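Local coordinates for mercuric reductase (Metallosphaera sedula, PDB 4YWO), which probably reduces mercuric ion to elemental mercury at the expense of NADPH, working as an FAD-containing homodimer, at residues E369-I383 with P438-R452. Numbering follows the deposited sequence.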
loop_
_atom_site.group_PDB
_atom_site.type_symbol
_atom_site.label_atom_id
_atom_site.label_comp_id
_atom_site.label_asym_id
_atom_site.label_seq_id
_atom_site.Cartn_x
_atom_site.Cartn_y
_atom_site.Cartn_z
ATOM N N GLU A 369 9.397 22.636 -7.567
ATOM C CA GLU A 369 7.964 22.734 -7.578
ATOM C C GLU A 369 7.375 21.813 -6.485
ATOM O O GLU A 369 7.991 20.800 -6.127
ATOM C CB GLU A 369 7.378 22.398 -8.914
ATOM C CG GLU A 369 7.869 23.247 -10.097
ATOM C CD GLU A 369 7.115 22.933 -11.386
ATOM O OE1 GLU A 369 7.732 22.324 -12.309
ATOM O OE2 GLU A 369 5.897 23.245 -11.482
ATOM N N ALA A 370 6.218 22.142 -6.031
ATOM C CA ALA A 370 5.530 21.291 -5.057
ATOM C C ALA A 370 4.042 21.354 -5.268
ATOM O O ALA A 370 3.496 22.434 -5.651
ATOM C CB ALA A 370 5.878 21.693 -3.661
ATOM N N ARG A 371 3.297 20.279 -4.968
ATOM C CA ARG A 371 1.861 20.288 -5.041
ATOM C C ARG A 371 1.352 19.477 -3.866
ATOM O O ARG A 371 1.984 18.473 -3.419
ATOM C CB ARG A 371 1.294 19.725 -6.332
ATOM C CG ARG A 371 1.666 20.392 -7.636
ATOM C CD ARG A 371 0.935 21.747 -7.713
ATOM N NE ARG A 371 1.264 22.445 -8.982
ATOM C CZ ARG A 371 2.342 23.147 -9.215
ATOM N NH1 ARG A 371 3.225 23.433 -8.321
ATOM N NH2 ARG A 371 2.512 23.710 -10.421
ATOM N N VAL A 372 0.161 19.840 -3.438
ATOM C CA VAL A 372 -0.549 19.111 -2.380
ATOM C C VAL A 372 -1.941 18.760 -2.854
ATOM O O VAL A 372 -2.700 19.625 -3.328
ATOM C CB VAL A 372 -0.705 19.942 -1.085
ATOM C CG1 VAL A 372 -1.542 19.181 -0.033
ATOM C CG2 VAL A 372 0.623 20.392 -0.520
ATOM N N LEU A 373 -2.267 17.480 -2.829
ATOM C CA LEU A 373 -3.554 16.897 -3.180
ATOM C C LEU A 373 -4.300 16.535 -1.865
ATOM O O LEU A 373 -3.766 15.773 -1.015
ATOM C CB LEU A 373 -3.339 15.583 -3.914
ATOM C CG LEU A 373 -4.589 14.848 -4.410
ATOM C CD1 LEU A 373 -5.081 15.417 -5.698
ATOM C CD2 LEU A 373 -4.284 13.335 -4.559
ATOM N N PRO A 374 -5.536 17.004 -1.622
ATOM C CA PRO A 374 -6.284 16.531 -0.462
ATOM C C PRO A 374 -6.712 15.092 -0.578
ATOM O O PRO A 374 -7.185 14.692 -1.669
ATOM C CB PRO A 374 -7.560 17.387 -0.466
ATOM C CG PRO A 374 -7.582 18.055 -1.743
ATOM C CD PRO A 374 -6.311 17.962 -2.469
ATOM N N MET A 375 -6.675 14.338 0.526
ATOM C CA MET A 375 -7.153 13.004 0.465
ATOM C C MET A 375 -8.663 12.888 0.198
ATOM O O MET A 375 -9.125 11.917 -0.352
ATOM C CB MET A 375 -6.798 12.397 1.832
ATOM C CG MET A 375 -6.862 10.972 1.996
ATOM S SD MET A 375 -5.977 9.909 0.807
ATOM C CE MET A 375 -4.297 10.145 0.962
ATOM N N SER A 376 -9.408 13.929 0.479
ATOM C CA SER A 376 -10.824 13.966 0.254
ATOM C C SER A 376 -11.116 13.862 -1.235
ATOM O O SER A 376 -12.247 13.429 -1.511
ATOM C CB SER A 376 -11.373 15.292 0.880
ATOM O OG SER A 376 -10.882 16.370 0.199
ATOM N N SER A 377 -10.155 14.158 -2.141
ATOM C CA SER A 377 -10.217 14.062 -3.631
ATOM C C SER A 377 -9.903 12.630 -4.142
ATOM O O SER A 377 -10.000 12.415 -5.371
ATOM C CB SER A 377 -9.187 14.916 -4.311
ATOM O OG SER A 377 -9.609 16.318 -4.131
ATOM N N VAL A 378 -9.517 11.711 -3.276
ATOM C CA VAL A 378 -9.103 10.380 -3.724
ATOM C C VAL A 378 -10.273 9.436 -3.629
ATOM O O VAL A 378 -10.843 9.262 -2.517
ATOM C CB VAL A 378 -7.887 9.940 -2.844
ATOM C CG1 VAL A 378 -7.409 8.548 -3.197
ATOM C CG2 VAL A 378 -6.727 10.909 -3.065
ATOM N N ALA A 379 -10.722 8.798 -4.729
ATOM C CA ALA A 379 -11.929 8.008 -4.659
ATOM C C ALA A 379 -11.894 6.983 -3.568
ATOM O O ALA A 379 -12.843 6.839 -2.854
ATOM C CB ALA A 379 -12.180 7.257 -5.980
ATOM N N LYS A 380 -10.780 6.236 -3.444
ATOM C CA LYS A 380 -10.803 5.174 -2.476
ATOM C C LYS A 380 -10.985 5.714 -1.043
ATOM O O LYS A 380 -11.593 5.110 -0.199
ATOM C CB LYS A 380 -9.505 4.310 -2.563
ATOM C CG LYS A 380 -9.536 3.080 -1.663
ATOM C CD LYS A 380 -10.768 2.198 -1.973
ATOM C CE LYS A 380 -10.768 0.765 -1.486
ATOM N NZ LYS A 380 -9.738 -0.045 -2.197
ATOM N N ALA A 381 -10.398 6.873 -0.770
ATOM C CA ALA A 381 -10.507 7.498 0.573
ATOM C C ALA A 381 -11.979 7.859 0.872
ATOM O O ALA A 381 -12.482 7.631 2.002
ATOM C CB ALA A 381 -9.622 8.726 0.687
ATOM N N GLU A 382 -12.743 8.267 -0.147
ATOM C CA GLU A 382 -14.174 8.462 0.000
ATOM C C GLU A 382 -14.925 7.160 0.244
ATOM O O GLU A 382 -15.799 7.039 1.159
ATOM C CB GLU A 382 -14.669 9.226 -1.261
ATOM C CG GLU A 382 -13.959 10.554 -1.532
ATOM C CD GLU A 382 -14.195 11.238 -2.913
ATOM O OE1 GLU A 382 -15.376 11.203 -3.322
ATOM O OE2 GLU A 382 -13.194 11.751 -3.565
ATOM N N ILE A 383 -14.561 6.125 -0.488
ATOM C CA ILE A 383 -15.207 4.816 -0.398
ATOM C C ILE A 383 -15.062 4.157 0.985
ATOM O O ILE A 383 -16.017 3.598 1.533
ATOM C CB ILE A 383 -14.688 3.864 -1.512
ATOM C CG1 ILE A 383 -15.158 4.336 -2.882
ATOM C CG2 ILE A 383 -15.086 2.376 -1.280
ATOM C CD1 ILE A 383 -14.424 3.687 -4.039
ATOM N N PRO A 438 -9.971 1.469 -7.488
ATOM C CA PRO A 438 -9.685 2.662 -6.657
ATOM C C PRO A 438 -8.758 2.170 -5.538
ATOM O O PRO A 438 -9.121 1.230 -4.752
ATOM C CB PRO A 438 -11.057 3.036 -6.140
ATOM C CG PRO A 438 -11.809 1.724 -6.097
ATOM C CD PRO A 438 -11.145 0.747 -7.026
ATOM N N THR A 439 -7.609 2.803 -5.416
ATOM C CA THR A 439 -6.630 2.568 -4.338
ATOM C C THR A 439 -6.231 3.863 -3.739
ATOM O O THR A 439 -6.296 4.915 -4.387
ATOM C CB THR A 439 -5.380 1.787 -4.812
ATOM O OG1 THR A 439 -4.683 2.473 -5.896
ATOM C CG2 THR A 439 -5.781 0.364 -5.244
ATOM N N ILE A 440 -5.717 3.807 -2.523
ATOM C CA ILE A 440 -5.060 5.036 -1.946
ATOM C C ILE A 440 -3.796 5.398 -2.720
ATOM O O ILE A 440 -3.535 6.569 -2.932
ATOM C CB ILE A 440 -4.835 4.848 -0.449
ATOM C CG1 ILE A 440 -6.182 4.589 0.334
ATOM C CG2 ILE A 440 -4.093 6.097 0.133
ATOM C CD1 ILE A 440 -7.108 5.756 0.324
ATOM N N ALA A 441 -3.072 4.407 -3.178
ATOM C CA ALA A 441 -1.812 4.615 -3.901
ATOM C C ALA A 441 -1.945 5.424 -5.168
ATOM O O ALA A 441 -0.985 6.090 -5.611
ATOM C CB ALA A 441 -1.142 3.326 -4.136
ATOM N N GLU A 442 -3.095 5.351 -5.819
ATOM C CA GLU A 442 -3.169 6.182 -7.020
ATOM C C GLU A 442 -3.153 7.661 -6.714
ATOM O O GLU A 442 -2.867 8.459 -7.659
ATOM C CB GLU A 442 -4.389 5.993 -7.912
ATOM C CG GLU A 442 -5.177 4.815 -7.799
ATOM C CD GLU A 442 -6.566 5.025 -8.370
ATOM O OE1 GLU A 442 -6.732 5.173 -9.605
ATOM O OE2 GLU A 442 -7.539 4.971 -7.619
ATOM N N SER A 443 -3.227 8.050 -5.426
ATOM C CA SER A 443 -2.948 9.446 -5.015
ATOM C C SER A 443 -1.551 9.915 -5.430
ATOM O O SER A 443 -1.372 11.106 -5.702
ATOM C CB SER A 443 -3.128 9.650 -3.528
ATOM O OG SER A 443 -2.154 8.899 -2.828
ATOM N N LEU A 444 -0.581 9.034 -5.592
ATOM C CA LEU A 444 0.763 9.417 -6.093
ATOM C C LEU A 444 0.680 9.916 -7.534
ATOM O O LEU A 444 1.315 10.877 -7.884
ATOM C CB LEU A 444 1.744 8.238 -6.001
ATOM C CG LEU A 444 2.005 7.847 -4.544
ATOM C CD1 LEU A 444 2.837 6.577 -4.530
ATOM C CD2 LEU A 444 2.801 8.909 -3.815
ATOM N N ARG A 445 -0.162 9.281 -8.343
ATOM C CA ARG A 445 -0.307 9.728 -9.721
ATOM C C ARG A 445 -1.211 10.971 -9.760
ATOM O O ARG A 445 -0.952 11.869 -10.528
ATOM C CB ARG A 445 -0.860 8.557 -10.583
ATOM C CG ARG A 445 -1.159 8.927 -12.048
ATOM C CD ARG A 445 -1.426 7.673 -12.928
ATOM N NE ARG A 445 -1.619 8.117 -14.290
ATOM C CZ ARG A 445 -2.711 8.694 -14.731
ATOM N NH1 ARG A 445 -3.768 8.901 -13.932
ATOM N NH2 ARG A 445 -2.714 9.079 -15.994
ATOM N N LEU A 446 -2.206 11.069 -8.883
ATOM C CA LEU A 446 -3.061 12.245 -8.890
ATOM C C LEU A 446 -2.351 13.452 -8.494
ATOM O O LEU A 446 -2.563 14.587 -9.111
ATOM C CB LEU A 446 -4.259 12.015 -7.974
ATOM C CG LEU A 446 -5.248 10.907 -8.379
ATOM C CD1 LEU A 446 -6.209 10.600 -7.261
ATOM C CD2 LEU A 446 -5.933 11.332 -9.700
ATOM N N VAL A 447 -1.464 13.374 -7.508
ATOM C CA VAL A 447 -0.691 14.565 -7.210
ATOM C C VAL A 447 0.290 14.918 -8.303
ATOM O O VAL A 447 0.603 16.103 -8.528
ATOM C CB VAL A 447 -0.017 14.486 -5.795
ATOM C CG1 VAL A 447 1.131 13.525 -5.741
ATOM C CG2 VAL A 447 0.400 15.855 -5.256
ATOM N N ALA A 448 0.855 13.933 -8.986
ATOM C CA ALA A 448 1.709 14.188 -10.186
ATOM C C ALA A 448 0.901 14.986 -11.253
ATOM O O ALA A 448 1.502 15.947 -11.883
ATOM C CB ALA A 448 2.194 12.844 -10.766
ATOM N N LEU A 449 -0.329 14.628 -11.474
ATOM C CA LEU A 449 -1.213 15.301 -12.452
ATOM C C LEU A 449 -1.425 16.792 -12.066
ATOM O O LEU A 449 -1.646 17.672 -12.922
ATOM C CB LEU A 449 -2.527 14.620 -12.560
ATOM C CG LEU A 449 -2.527 13.325 -13.366
ATOM C CD1 LEU A 449 -3.803 12.599 -13.111
ATOM C CD2 LEU A 449 -2.402 13.600 -14.858
ATOM N N ALA A 450 -1.309 17.074 -10.769
ATOM C CA ALA A 450 -1.499 18.446 -10.246
ATOM C C ALA A 450 -0.429 19.389 -10.681
ATOM O O ALA A 450 -0.634 20.632 -10.521
ATOM C CB ALA A 450 -1.635 18.467 -8.731
ATOM N N PHE A 451 0.695 18.932 -11.238
ATOM C CA PHE A 451 1.826 19.736 -11.575
ATOM C C PHE A 451 1.477 20.581 -12.781
ATOM O O PHE A 451 1.818 21.745 -12.833
ATOM C CB PHE A 451 3.139 18.999 -11.747
ATOM C CG PHE A 451 3.806 18.746 -10.394
ATOM C CD1 PHE A 451 3.290 17.754 -9.577
ATOM C CD2 PHE A 451 4.751 19.601 -9.820
ATOM C CE1 PHE A 451 3.831 17.569 -8.368
ATOM C CE2 PHE A 451 5.341 19.396 -8.634
ATOM C CZ PHE A 451 4.820 18.344 -7.797
ATOM N N ARG A 452 0.644 20.048 -13.628
ATOM C CA ARG A 452 0.230 20.929 -14.744
ATOM C C ARG A 452 -1.265 21.137 -14.785
ATOM O O ARG A 452 -1.718 22.246 -15.036
ATOM C CB ARG A 452 0.848 20.416 -16.030
ATOM C CG ARG A 452 2.316 20.789 -16.152
ATOM C CD ARG A 452 2.521 22.312 -16.079
ATOM N NE ARG A 452 3.932 22.721 -15.982
ATOM C CZ ARG A 452 4.680 22.827 -14.862
ATOM N NH1 ARG A 452 4.230 22.541 -13.628
ATOM N NH2 ARG A 452 5.946 23.221 -14.988
HETATM O O HOH W 1 -8.719 5.981 -5.495
#
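E369, R371 and L373 of the edge strand 369-374 face segment 438-452 in the dimerisation domain of this disulfide-oxidoreductase fold, L373 meeting helix 442-449 and E369 meeting F451 and R452; the helix packs against an antiparallel sheet at 128° to the strand. Around A450-R452 the contact is polar. R452 NH1 donates to E369 OE2 (2.8 Å), almost within its own guanidinium plane and onto the syn lone pair, while R452 NH2 reaches E369 OE1 weakly. The same NH1 also bonds F451 O. R371 CG, set beside the backbone N by chi1 (-60°), lies over the middle of the F451 ring, 3.5 Å from the centroid, in a CH-pi contact; the bend at chi2 then carries the guanidinium toward two backbone carbonyls. Its NE and NH2 bond weakly to A450 O and F451 O, and NH1 takes A370 O. E369 OE2 is shared by the two arginines, salt-bridged to R452 and, at longer range, to R371.

The middle is apolar: L373 CD2 rests on L446 CB, and V378 CG2 meets S443 CB. S443 OG turns back to I440 O, which also accepts from S443 N. Before the helix, T439 and E442 form a capping box: E442 N donates to T439 OG1, which is also hydrogen-bonded to M436 O, and T439 N donates to E442 OE2 in the conformer described here. In that conformer one water accepts from K380 N and donates to T439 O and E442 OE2, tying helix 379-383 to the cap. I440 N and A441 N are taken by E412 of the second subunit. P438, after a cis peptide bond, touches FAD, and its CG packs against I383 CD1. K380, bent at chi2 and chi4, curls around this turn until NZ donates to P438 O at 2.9 Å, tilted 20° from the carbonyl plane.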